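Local coordinates for response regulator receiver (Brucella melitensis biovar Abortus, PDB 4G97), which probably acts as a phosphorylation-controlled stress-response regulator, its receiver domain governing a sigma-factor-like domain that sequesters an anti-sigma factor, at residues 171-176 with 204-209; 141-146 with 178-183; 154-159 with 164-169; 184-189 with 255-260; 135-140 with 245-250. All blocks are in the same frame, centred on the assembly; numbering follows the deposited sequence.

Contact 1 (171-176 with 204-209)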
# COMPACT_ATOMS: atom_id res chain seq x y z
N ARG A 171 -17.74 0.32 13.84
CA ARG A 171 -17.98 -1.11 13.60
C ARG A 171 -18.93 -1.36 12.41
O ARG A 171 -18.90 -2.44 11.82
CB ARG A 171 -18.47 -1.82 14.88
CG ARG A 171 -17.67 -1.52 16.16
CD ARG A 171 -16.54 -2.50 16.41
NE ARG A 171 -15.70 -2.12 17.56
CZ ARG A 171 -14.47 -2.57 17.78
NH1 ARG A 171 -13.89 -3.40 16.92
NH2 ARG A 171 -13.79 -2.17 18.85
N THR A 172 -19.78 -0.37 12.07
CA THR A 172 -20.75 -0.47 10.96
C THR A 172 -20.62 0.74 10.04
O THR A 172 -19.92 1.68 10.39
CB THR A 172 -22.20 -0.56 11.49
OG1 THR A 172 -22.69 0.76 11.78
CG2 THR A 172 -22.35 -1.45 12.71
N LYS A 173 -21.34 0.73 8.89
CA LYS A 173 -21.35 1.85 7.95
C LYS A 173 -21.96 3.11 8.60
O LYS A 173 -21.41 4.20 8.45
CB LYS A 173 -22.11 1.47 6.67
CG LYS A 173 -22.22 2.59 5.65
CD LYS A 173 -23.13 2.21 4.51
CE LYS A 173 -23.30 3.34 3.53
NZ LYS A 173 -24.22 4.40 4.04
N ASP A 174 -23.07 2.94 9.34
CA ASP A 174 -23.80 3.99 10.05
C ASP A 174 -22.95 4.67 11.13
O ASP A 174 -22.97 5.89 11.23
CB ASP A 174 -25.08 3.43 10.67
N GLU A 175 -22.19 3.88 11.92
CA GLU A 175 -21.31 4.45 12.95
C GLU A 175 -20.17 5.21 12.29
O GLU A 175 -19.76 6.24 12.82
CB GLU A 175 -20.71 3.37 13.86
CG GLU A 175 -21.68 2.77 14.86
CD GLU A 175 -21.11 1.69 15.75
OE1 GLU A 175 -19.93 1.30 15.56
OE2 GLU A 175 -21.84 1.24 16.66
N ALA A 176 -19.68 4.70 11.13
CA ALA A 176 -18.58 5.29 10.35
C ALA A 176 -18.90 6.66 9.79
O ALA A 176 -18.05 7.54 9.89
CB ALA A 176 -18.13 4.34 9.24
N VAL A 204 -16.82 3.74 2.82
CA VAL A 204 -15.78 4.74 2.58
C VAL A 204 -16.14 5.66 1.39
O VAL A 204 -15.98 6.88 1.50
CB VAL A 204 -14.36 4.13 2.47
CG1 VAL A 204 -13.36 5.09 1.84
CG2 VAL A 204 -13.87 3.67 3.84
N ASN A 205 -16.65 5.09 0.27
CA ASN A 205 -17.04 5.84 -0.93
C ASN A 205 -18.00 7.01 -0.70
O ASN A 205 -17.91 8.02 -1.41
CB ASN A 205 -17.50 4.90 -2.06
CG ASN A 205 -16.35 4.24 -2.78
OD1 ASN A 205 -15.26 4.80 -2.93
ND2 ASN A 205 -16.58 3.03 -3.27
N GLU A 206 -18.86 6.91 0.33
CA GLU A 206 -19.80 7.97 0.74
C GLU A 206 -19.07 9.18 1.34
O GLU A 206 -19.48 10.31 1.08
CB GLU A 206 -20.85 7.41 1.71
CG GLU A 206 -21.73 6.36 1.06
CD GLU A 206 -23.18 6.27 1.49
OE1 GLU A 206 -23.61 7.06 2.37
OE2 GLU A 206 -23.90 5.39 0.96
N ILE A 207 -17.98 8.94 2.09
CA ILE A 207 -17.11 9.95 2.71
C ILE A 207 -16.33 10.66 1.60
O ILE A 207 -16.40 11.89 1.51
CB ILE A 207 -16.17 9.29 3.77
CG1 ILE A 207 -16.95 8.92 5.07
CG2 ILE A 207 -14.91 10.14 4.07
CD1 ILE A 207 -16.37 7.75 5.87
N LEU A 208 -15.63 9.89 0.74
CA LEU A 208 -14.81 10.34 -0.39
C LEU A 208 -15.48 11.35 -1.35
O LEU A 208 -14.77 12.15 -1.98
CB LEU A 208 -14.28 9.14 -1.17
N HIS A 209 -16.83 11.34 -1.43
CA HIS A 209 -17.62 12.25 -2.27
C HIS A 209 -17.44 13.72 -1.82
O HIS A 209 -16.87 14.52 -2.57
CB HIS A 209 -19.10 11.86 -2.23
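The opening turn of the helix that carries K173 lies beside the helix that carries E206 and I207, and the two backbones come nearest at K173 and V204, whose CA atoms are 8.3 Å apart. At that spacing the gap is crossed by one charged pair on the outside and a loose methyl-to-carbonyl approach beneath it. K173 runs out straight as far as CE and turns only at its last torsion (chi4 -76°), which brings the ammonium to the carboxylate of E206. K173 NZ forms a salt bridge with E206 OE1 at 3.2 Å and lies almost as close, 3.3 Å, to E206 OE2, so that it faces both oxygens without making a hydrogen bond. The CE carbon of K173 is itself 3.3 Å from E206 OE2, and the two chains cross nearly at a right angle. Deeper down, CD1 of I207 reaches the backbone O of A176 at 4.4 Å; A176 also touches I145, and I207 touches M143, so both residues face the sheet.

The start of the first helix is fixed locally. T172 is its N-cap, OG1 accepting from E175 N at 3.2 Å along an almost straight bond (169°). E175 returns over the same turn, its OE1 taking the N-H of R171 at 3.0 Å, with the donor nearly in line with the C-O bond. The K173-E206 pair links the outer sides of two neighbouring helices packed on one face of a parallel sheet, a layout typical of the doubly wound CheY-like receiver fold.

Contact 2 (141-146 with 178-183)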
# COMPACT_ATOMS: atom_id res chain seq x y z
N ARG A 141 -4.88 12.60 12.62
CA ARG A 141 -6.09 12.15 13.30
C ARG A 141 -6.75 11.12 12.36
O ARG A 141 -7.04 11.43 11.21
CB ARG A 141 -7.05 13.33 13.57
CG ARG A 141 -6.53 14.28 14.63
CD ARG A 141 -7.39 15.53 14.75
NE ARG A 141 -8.63 15.26 15.46
CZ ARG A 141 -9.82 15.14 14.87
NH1 ARG A 141 -9.94 15.28 13.56
NH2 ARG A 141 -10.89 14.89 15.60
N LEU A 142 -6.92 9.89 12.83
CA LEU A 142 -7.50 8.91 11.95
C LEU A 142 -8.66 8.13 12.51
O LEU A 142 -8.79 7.94 13.71
CB LEU A 142 -6.43 8.00 11.32
CG LEU A 142 -5.51 7.24 12.24
CD1 LEU A 142 -6.18 5.96 12.72
CD2 LEU A 142 -4.19 6.94 11.54
N MET A 143 -9.52 7.70 11.61
CA MET A 143 -10.65 6.87 11.97
C MET A 143 -10.36 5.42 11.53
O MET A 143 -9.87 5.19 10.41
CB MET A 143 -11.90 7.41 11.30
CG MET A 143 -13.13 6.57 11.54
SD MET A 143 -14.64 7.16 10.75
CE MET A 143 -14.03 7.80 9.27
N ILE A 144 -10.70 4.46 12.42
CA ILE A 144 -10.58 3.02 12.17
C ILE A 144 -11.98 2.46 11.95
O ILE A 144 -12.83 2.66 12.80
CB ILE A 144 -9.84 2.26 13.31
CG1 ILE A 144 -8.39 2.79 13.46
CG2 ILE A 144 -9.84 0.68 13.02
CD1 ILE A 144 -7.62 2.31 14.68
N ILE A 145 -12.22 1.79 10.82
CA ILE A 145 -13.47 1.07 10.56
C ILE A 145 -13.09 -0.41 10.63
O ILE A 145 -12.47 -0.95 9.71
CB ILE A 145 -14.22 1.41 9.25
CG1 ILE A 145 -14.46 2.95 9.11
CG2 ILE A 145 -15.57 0.67 9.26
CD1 ILE A 145 -14.85 3.39 7.75
N GLU A 146 -13.38 -1.03 11.77
CA GLU A 146 -13.03 -2.42 12.04
C GLU A 146 -13.93 -3.00 13.13
O GLU A 146 -13.98 -2.45 14.23
CB GLU A 146 -11.53 -2.51 12.44
CG GLU A 146 -11.07 -3.88 12.92
CD GLU A 146 -11.17 -4.94 11.85
OE1 GLU A 146 -11.99 -5.88 12.01
OE2 GLU A 146 -10.48 -4.79 10.82
N ALA A 178 -21.31 8.69 10.90
CA ALA A 178 -21.53 9.53 12.07
C ALA A 178 -20.21 9.95 12.72
O ALA A 178 -20.06 11.12 13.08
CB ALA A 178 -22.42 8.82 13.08
N LEU A 179 -19.24 9.01 12.83
CA LEU A 179 -17.91 9.28 13.39
C LEU A 179 -17.12 10.19 12.46
O LEU A 179 -16.42 11.08 12.95
CB LEU A 179 -17.15 7.97 13.70
CG LEU A 179 -15.74 8.08 14.31
CD1 LEU A 179 -15.76 8.84 15.67
CD2 LEU A 179 -15.16 6.72 14.50
N TYR A 180 -17.27 10.02 11.13
CA TYR A 180 -16.61 10.90 10.16
C TYR A 180 -17.15 12.35 10.27
O TYR A 180 -16.34 13.28 10.23
CB TYR A 180 -16.73 10.39 8.70
CG TYR A 180 -16.05 11.34 7.74
CD1 TYR A 180 -14.66 11.42 7.69
CD2 TYR A 180 -16.79 12.26 7.00
CE1 TYR A 180 -14.03 12.39 6.92
CE2 TYR A 180 -16.16 13.21 6.20
CZ TYR A 180 -14.78 13.27 6.15
OH TYR A 180 -14.14 14.21 5.38
N GLU A 181 -18.49 12.53 10.40
CA GLU A 181 -19.11 13.86 10.52
C GLU A 181 -18.76 14.58 11.82
O GLU A 181 -18.43 15.77 11.78
CB GLU A 181 -20.64 13.82 10.31
CG GLU A 181 -21.06 13.77 8.84
CD GLU A 181 -20.72 15.01 8.01
OE1 GLU A 181 -21.55 15.95 7.99
OE2 GLU A 181 -19.63 15.03 7.39
N LYS A 182 -18.77 13.86 12.94
CA LYS A 182 -18.45 14.41 14.24
C LYS A 182 -16.95 14.72 14.43
O LYS A 182 -16.61 15.79 14.94
CB LYS A 182 -18.94 13.47 15.34
N GLU A 183 -16.05 13.81 14.00
CA GLU A 183 -14.62 13.99 14.23
C GLU A 183 -13.79 14.54 13.08
O GLU A 183 -12.66 14.96 13.31
CB GLU A 183 -13.98 12.70 14.77
CG GLU A 183 -14.54 12.24 16.10
CD GLU A 183 -14.23 13.09 17.31
OE1 GLU A 183 -13.22 13.83 17.29
OE2 GLU A 183 -15.00 13.01 18.30
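M143, on the first strand of the CheY-like receiver sheet, packs against L179 and Y180 of the helix 173-183, which runs antiparallel to it (168°) with the axes 9.8 Å apart. From CB, directed at the helix, the chain continues with CG anti to the backbone N, and CG meets CD2 of L179 at 3.6 Å. The next atom, SD, lies 3.8 Å from both CG and CD2 of L179, the two side chains sliding past each other in opposite senses. A bend at the last torsion then takes CE away to the CB of Y180 (3.8 Å), near the edge of the ring rather than over it. P185 touches both M143 and Y180 and adds to this packing. At the other end of the strand E146 lies close to the carboxylate of D191, the predicted phosphorylation site, as in the acidic pocket of receiver domains.

The helix ends at E183, where R141 takes hold of the backbone. Its NH1 and NH2 both donate end-on to the single carbonyl O of E183, at 2.8 and 2.9 Å, with that oxygen in the guanidinium plane. NH2 also forms a salt bridge with E183 OE1 at 3.1 Å, the carboxylate turned 40° from the guanidinium.

Contact 3 (154-159 with 164-169)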
# COMPACT_ATOMS: atom_id res chain seq x y z
N ASP A 154 -5.08 -3.56 17.73
CA ASP A 154 -3.71 -3.70 17.21
C ASP A 154 -3.34 -2.58 16.24
O ASP A 154 -2.19 -2.11 16.27
CB ASP A 154 -3.45 -5.10 16.62
CG ASP A 154 -3.44 -6.25 17.64
OD1 ASP A 154 -3.33 -5.97 18.88
OD2 ASP A 154 -3.53 -7.43 17.22
N ILE A 155 -4.29 -2.15 15.40
CA ILE A 155 -4.10 -1.02 14.47
C ILE A 155 -3.91 0.25 15.34
O ILE A 155 -2.95 0.99 15.12
CB ILE A 155 -5.31 -0.85 13.50
CG1 ILE A 155 -5.53 -2.08 12.60
CG2 ILE A 155 -5.13 0.42 12.64
CD1 ILE A 155 -6.93 -2.20 12.11
N GLU A 156 -4.81 0.46 16.32
CA GLU A 156 -4.78 1.61 17.25
C GLU A 156 -3.45 1.76 17.95
O GLU A 156 -2.85 2.83 17.90
CB GLU A 156 -5.95 1.58 18.25
CG GLU A 156 -5.91 2.75 19.24
CD GLU A 156 -7.10 2.95 20.16
OE1 GLU A 156 -8.23 2.58 19.78
OE2 GLU A 156 -6.91 3.56 21.23
N GLN A 157 -2.94 0.66 18.53
CA GLN A 157 -1.65 0.62 19.21
C GLN A 157 -0.50 1.00 18.27
O GLN A 157 0.36 1.78 18.68
CB GLN A 157 -1.42 -0.77 19.83
N MET A 158 -0.48 0.47 17.03
CA MET A 158 0.58 0.78 16.05
C MET A 158 0.55 2.26 15.63
O MET A 158 1.59 2.91 15.56
CB MET A 158 0.49 -0.12 14.80
CG MET A 158 1.48 0.28 13.66
SD MET A 158 3.23 -0.15 14.01
CE MET A 158 3.97 1.32 13.83
N VAL A 159 -0.63 2.75 15.32
CA VAL A 159 -0.90 4.14 14.90
C VAL A 159 -0.43 5.14 15.99
O VAL A 159 0.27 6.11 15.68
CB VAL A 159 -2.41 4.17 14.56
CG1 VAL A 159 -3.06 5.50 14.84
CG2 VAL A 159 -2.64 3.73 13.11
N HIS A 164 0.18 9.13 15.99
CA HIS A 164 -1.10 9.48 15.42
C HIS A 164 -2.19 9.42 16.46
O HIS A 164 -1.99 8.88 17.55
CB HIS A 164 -1.45 8.62 14.18
CG HIS A 164 -0.42 8.68 13.10
ND1 HIS A 164 -0.09 9.87 12.48
CD2 HIS A 164 0.34 7.69 12.58
CE1 HIS A 164 0.89 9.57 11.64
NE2 HIS A 164 1.17 8.26 11.66
N GLU A 165 -3.35 9.98 16.14
CA GLU A 165 -4.46 9.99 17.07
C GLU A 165 -5.65 9.23 16.47
O GLU A 165 -6.09 9.55 15.38
CB GLU A 165 -4.85 11.44 17.42
CG GLU A 165 -5.98 11.53 18.43
CD GLU A 165 -6.66 12.88 18.53
OE1 GLU A 165 -6.11 13.87 18.00
OE2 GLU A 165 -7.76 12.95 19.12
N VAL A 166 -6.18 8.26 17.22
CA VAL A 166 -7.36 7.53 16.79
C VAL A 166 -8.57 8.29 17.33
O VAL A 166 -8.78 8.33 18.55
CB VAL A 166 -7.36 6.04 17.21
CG1 VAL A 166 -8.68 5.37 16.82
CG2 VAL A 166 -6.18 5.32 16.59
N VAL A 167 -9.37 8.87 16.43
CA VAL A 167 -10.55 9.65 16.80
C VAL A 167 -11.71 8.78 17.25
O VAL A 167 -12.62 9.27 17.90
CB VAL A 167 -10.97 10.71 15.73
CG1 VAL A 167 -9.81 11.63 15.40
CG2 VAL A 167 -11.53 10.05 14.46
N GLY A 168 -11.65 7.51 16.88
CA GLY A 168 -12.65 6.50 17.20
C GLY A 168 -12.57 5.29 16.29
O GLY A 168 -11.83 5.28 15.30
N ILE A 169 -13.35 4.26 16.65
CA ILE A 169 -13.45 2.99 15.97
C ILE A 169 -14.90 2.79 15.60
O ILE A 169 -15.76 2.71 16.48
CB ILE A 169 -12.88 1.82 16.83
CG1 ILE A 169 -11.36 2.00 17.09
CG2 ILE A 169 -13.15 0.47 16.16
CD1 ILE A 169 -10.75 1.13 18.13
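The backbone O of V159 accepts the N-H of H164 at 3.0 Å, a bond whose donor is tilted 34° from the carbonyl plane. It ties the helix 149-161 to the residue that leads into strand 165-170. The same V159 O is also 3.4 Å from CB of H164. The imidazole is held by other means: NE2 bonds to OE1 of Q137 and ND1 to the N-H of T140, so both ring nitrogens are engaged and the ring's rotation is fixed.

Helix and strand run roughly antiparallel, their axes 8.4 Å apart at closest. Between them V159 CG1 fills the apolar gap, touching CB of H164 and CG2 of V166, each at 3.6 Å. One turn earlier, E156 sets its CG anti to the backbone N (chi1 179°) and extends across the strand. Its CG rests on V166 CG2 at 3.7 Å, while OE1 passes on to CD1 of I169, 3.3 Å away, the two chains crossing near a right angle. V159 also meets L142 and I250, and I155 meets I144, so this helix covers its face of the sheet in company with helix 243-265. This is the right-handed beta-alpha-beta crossover that opens the receiver fold, joining strand 141-145 to its neighbour through helix 149-161.

The methylenes of E156 thus pack on V166 while OE1 lies against the methyl of I169. With OE2 also close to the carboxylate of E160, the acid may be somewhat easier to protonate than a lone glutamate.

Contact 4 (184-189 with 255-260)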
# COMPACT_ATOMS: atom_id res chain seq x y z
N LYS A 184 -14.32 14.51 11.85
CA LYS A 184 -13.60 14.95 10.66
C LYS A 184 -12.14 14.45 10.61
O LYS A 184 -11.21 15.26 10.66
CB LYS A 184 -13.77 16.46 10.43
CG LYS A 184 -15.19 16.84 10.01
CD LYS A 184 -15.44 18.36 10.00
CE LYS A 184 -16.90 18.71 9.85
NZ LYS A 184 -17.69 18.32 11.06
N PRO A 185 -11.90 13.11 10.63
CA PRO A 185 -10.51 12.62 10.61
C PRO A 185 -9.83 12.95 9.27
O PRO A 185 -10.49 13.17 8.26
CB PRO A 185 -10.67 11.12 10.81
CG PRO A 185 -12.00 10.82 10.25
CD PRO A 185 -12.85 11.98 10.62
N ARG A 186 -8.51 12.99 9.29
CA ARG A 186 -7.70 13.33 8.13
C ARG A 186 -7.41 12.10 7.24
O ARG A 186 -7.10 12.25 6.05
CB ARG A 186 -6.40 13.96 8.66
CG ARG A 186 -5.48 14.63 7.65
CD ARG A 186 -6.16 15.78 6.94
NE ARG A 186 -5.31 16.34 5.89
CZ ARG A 186 -5.23 15.88 4.65
NH1 ARG A 186 -5.91 14.80 4.29
NH2 ARG A 186 -4.44 16.48 3.76
N MET A 187 -7.54 10.90 7.82
CA MET A 187 -7.25 9.62 7.19
C MET A 187 -8.21 8.57 7.73
O MET A 187 -8.68 8.67 8.87
CB MET A 187 -5.78 9.22 7.52
CG MET A 187 -5.29 7.94 6.85
SD MET A 187 -3.54 7.58 7.15
CE MET A 187 -2.81 8.59 6.01
N VAL A 188 -8.46 7.52 6.92
CA VAL A 188 -9.31 6.39 7.30
C VAL A 188 -8.54 5.07 7.06
O VAL A 188 -7.90 4.91 6.02
CB VAL A 188 -10.68 6.42 6.54
CG1 VAL A 188 -11.54 5.21 6.86
CG2 VAL A 188 -11.45 7.71 6.84
N LEU A 189 -8.64 4.13 8.02
CA LEU A 189 -8.11 2.76 7.91
C LEU A 189 -9.38 1.92 8.01
O LEU A 189 -10.03 1.94 9.06
CB LEU A 189 -7.09 2.41 9.01
CG LEU A 189 -6.04 3.49 9.29
CD1 LEU A 189 -5.26 3.18 10.49
CD2 LEU A 189 -5.13 3.72 8.12
N PHE A 255 2.95 10.59 2.65
CA PHE A 255 3.96 11.07 1.71
C PHE A 255 3.27 11.63 0.45
O PHE A 255 3.59 12.75 0.03
CB PHE A 255 4.96 9.95 1.35
CG PHE A 255 5.98 10.30 0.29
CD1 PHE A 255 7.12 11.04 0.60
CD2 PHE A 255 5.78 9.90 -1.04
CE1 PHE A 255 8.04 11.38 -0.39
CE2 PHE A 255 6.70 10.26 -2.03
CZ PHE A 255 7.84 10.98 -1.70
N PHE A 256 2.30 10.87 -0.13
CA PHE A 256 1.55 11.32 -1.31
C PHE A 256 0.53 12.38 -0.99
O PHE A 256 0.30 13.24 -1.83
CB PHE A 256 0.91 10.15 -2.09
CG PHE A 256 1.95 9.30 -2.77
CD1 PHE A 256 2.66 9.79 -3.87
CD2 PHE A 256 2.25 8.03 -2.31
CE1 PHE A 256 3.65 9.02 -4.48
CE2 PHE A 256 3.24 7.26 -2.92
CZ PHE A 256 3.93 7.76 -4.00
N GLU A 257 -0.06 12.34 0.22
CA GLU A 257 -1.03 13.36 0.64
C GLU A 257 -0.38 14.73 0.75
O GLU A 257 -0.97 15.72 0.32
CB GLU A 257 -1.76 12.98 1.95
CG GLU A 257 -2.91 13.90 2.32
CD GLU A 257 -4.04 14.06 1.32
OE1 GLU A 257 -4.14 13.23 0.39
OE2 GLU A 257 -4.82 15.03 1.46
N GLU A 258 0.84 14.75 1.27
CA GLU A 258 1.62 15.96 1.39
C GLU A 258 1.99 16.51 0.01
O GLU A 258 1.78 17.71 -0.24
CB GLU A 258 2.85 15.72 2.26
CG GLU A 258 3.86 16.86 2.23
CD GLU A 258 4.99 16.74 3.22
OE1 GLU A 258 4.80 16.07 4.27
OE2 GLU A 258 6.04 17.38 2.99
N ALA A 259 2.49 15.64 -0.91
CA ALA A 259 2.82 16.06 -2.27
C ALA A 259 1.58 16.60 -3.00
O ALA A 259 1.64 17.66 -3.62
CB ALA A 259 3.45 14.91 -3.06
N SER A 260 0.45 15.91 -2.87
CA SER A 260 -0.83 16.29 -3.45
C SER A 260 -1.32 17.68 -2.93
O SER A 260 -1.68 18.53 -3.73
CB SER A 260 -1.86 15.18 -3.20
OG SER A 260 -3.18 15.51 -3.58
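The guanidinium of R186 presents its edge to the carboxylate of E257, and the two flat groups stand nearly perpendicular, 88° apart. One oxygen takes the whole interaction. OE2 of E257 lies in the plane of the guanidinium of R186 and receives both terminal nitrogens end-on, NH2 at 2.7 Å and NH1 at 3.0 Å. The two bonds differ in how they reach the oxygen: NH2 comes to its anti lone pair, pointing away from OE1, whereas NH1 arrives from above the carboxylate plane (52° out of it). The shorter bond is also the straighter, 155° at the hydrogen. Because NH2 of R186 approaches on the anti side, it also comes within 3.3 Å of E257 CG.

The two chains advance from opposite directions, and each bends at its second torsion. R186 directly precedes strand 187-191, the central strand of the five-stranded parallel receiver sheet, while E257 belongs to the long C-terminal helix 243-265. The salt bridge therefore clamps that helix to the end of the sheet where its central strand begins. M187, the next residue along, extends the contact inward, its side chain touching I250, A253 and L254 of the same helix. P214 touches both R186 and E257, and Q261 meets R186 one turn beyond. At the C-terminal end of the helix and just beyond it, H265 and H268, both in the C-terminal run of six histidines, evidently a purification tag, coordinate a calcium ion about 12 Å from the side chain of R186.

Contact 5 (135-140 with 245-250)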
# COMPACT_ATOMS: atom_id res chain seq x y z
N SER A 135 9.53 6.07 10.00
CA SER A 135 9.20 6.16 11.44
C SER A 135 8.83 7.59 11.87
O SER A 135 8.23 7.77 12.93
CB SER A 135 10.35 5.63 12.28
N ARG A 136 9.17 8.58 11.04
CA ARG A 136 8.88 9.99 11.29
C ARG A 136 7.72 10.41 10.37
O ARG A 136 7.90 10.64 9.17
CB ARG A 136 10.16 10.84 11.13
CG ARG A 136 9.98 12.34 11.25
CD ARG A 136 10.19 12.96 9.89
NE ARG A 136 10.07 14.42 9.90
CZ ARG A 136 8.93 15.08 9.82
NH1 ARG A 136 7.77 14.43 9.75
NH2 ARG A 136 8.92 16.41 9.82
N GLN A 137 6.51 10.41 10.93
CA GLN A 137 5.30 10.74 10.18
C GLN A 137 4.64 11.94 10.84
O GLN A 137 4.72 12.09 12.06
CB GLN A 137 4.34 9.53 10.18
CG GLN A 137 4.91 8.29 9.48
CD GLN A 137 4.08 7.04 9.65
OE1 GLN A 137 2.89 7.09 9.96
NE2 GLN A 137 4.65 5.88 9.33
N VAL A 138 3.99 12.81 10.04
CA VAL A 138 3.25 13.98 10.56
C VAL A 138 2.06 13.43 11.35
O VAL A 138 1.31 12.60 10.81
CB VAL A 138 2.80 14.94 9.42
CG1 VAL A 138 2.12 16.18 9.98
CG2 VAL A 138 4.00 15.36 8.54
N ALA A 139 1.91 13.83 12.62
CA ALA A 139 0.82 13.35 13.47
C ALA A 139 -0.52 13.61 12.79
O ALA A 139 -0.83 14.76 12.45
CB ALA A 139 0.88 14.01 14.85
N THR A 140 -1.30 12.55 12.60
CA THR A 140 -2.57 12.59 11.91
C THR A 140 -3.68 12.01 12.77
O THR A 140 -3.47 11.06 13.53
CB THR A 140 -2.42 11.86 10.52
OG1 THR A 140 -1.39 12.49 9.78
CG2 THR A 140 -3.67 11.89 9.67
N MET A 245 3.91 -3.46 8.01
CA MET A 245 3.15 -3.30 6.76
C MET A 245 2.24 -2.07 6.90
O MET A 245 2.18 -1.25 5.99
CB MET A 245 2.35 -4.58 6.42
CG MET A 245 1.49 -4.42 5.18
SD MET A 245 0.39 -5.82 4.88
CE MET A 245 1.55 -6.99 4.22
N VAL A 246 1.57 -1.95 8.05
CA VAL A 246 0.67 -0.83 8.42
C VAL A 246 1.48 0.48 8.48
O VAL A 246 1.11 1.47 7.85
CB VAL A 246 -0.07 -1.12 9.74
CG1 VAL A 246 -0.82 0.11 10.23
CG2 VAL A 246 -1.02 -2.31 9.58
N LYS A 247 2.58 0.46 9.22
CA LYS A 247 3.50 1.58 9.36
C LYS A 247 3.93 2.12 7.97
O LYS A 247 3.87 3.34 7.73
CB LYS A 247 4.71 1.11 10.17
CG LYS A 247 5.83 2.12 10.32
CD LYS A 247 6.83 1.70 11.40
CE LYS A 247 8.02 0.95 10.86
NZ LYS A 247 8.90 0.47 11.96
N ALA A 248 4.36 1.21 7.08
CA ALA A 248 4.82 1.52 5.73
C ALA A 248 3.74 2.14 4.89
O ALA A 248 4.01 3.11 4.19
CB ALA A 248 5.34 0.27 5.04
N LEU A 249 2.53 1.57 4.92
CA LEU A 249 1.44 2.08 4.10
C LEU A 249 0.89 3.41 4.59
O LEU A 249 0.55 4.25 3.77
CB LEU A 249 0.37 1.04 3.85
CG LEU A 249 0.85 -0.16 3.01
CD1 LEU A 249 -0.16 -1.28 3.07
CD2 LEU A 249 1.16 0.24 1.57
N ILE A 250 0.88 3.64 5.92
CA ILE A 250 0.49 4.95 6.46
C ILE A 250 1.51 5.99 6.01
O ILE A 250 1.11 7.06 5.54
CB ILE A 250 0.29 4.97 8.01
CG1 ILE A 250 -0.92 4.12 8.39
CG2 ILE A 250 0.08 6.44 8.50
CD1 ILE A 250 -0.99 3.81 9.88
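Q137 reaches from the linker to the helix 243-265, and its amide group does most of the work at I250 and K247. The tight part is around OE1. Q137 OE1 is 3.2 Å from CG2 of I250, the branch anti to that residue's backbone N, and the two side chains cross at about a right angle. The same OE1 accepts from H164 NE2, so the close methyl does not cost it a polar partner, and that bond is consistent with the amide being turned with OE1 beside I250 and NE2 toward the carbonyl of K247. I250 in turn packs on V159.

The other end is looser. NE2 of Q137 gives only a weak bond to the backbone O of K247 (3.1 Å, with 131° at the hydrogen) and has a second acceptor in I134 O. Of K247 itself, CG approaches Q137 NE2 no nearer than 4.1 Å; the chain then bends away and also touches F99 of the helix 94-104. Within the linker, whose V138 and A139 are exposed, T140 OG1 donates to V138 O at 2.9 Å.

With A248 touching F99, A103 and V104, this part of helix 243-265 lies between the sigma-like helices and the receiver sheet, the interdomain arrangement characteristic of PhyR proteins.

Following the chain from the N terminus, the linker 135-140 waits more than a hundred residues for contact 5 to close on helix 243-265, and contacts 1, 2 and 3 all nest inside that loop. Strand 141-145 opens contact 2, and within its loop the short contact 3 closes first, completing the first beta-alpha-beta unit. Contact 1 begins before contact 2 closes and ends after it, so the two cross, sharing helix 173-183. Contact 4, opening just after contact 2, crosses both contacts 1 and 5. Contacts 1 and 2 pack one face of the sheet; contacts 3, 4 and 5 bind the other face, the C-terminal helix and the interdomain linker.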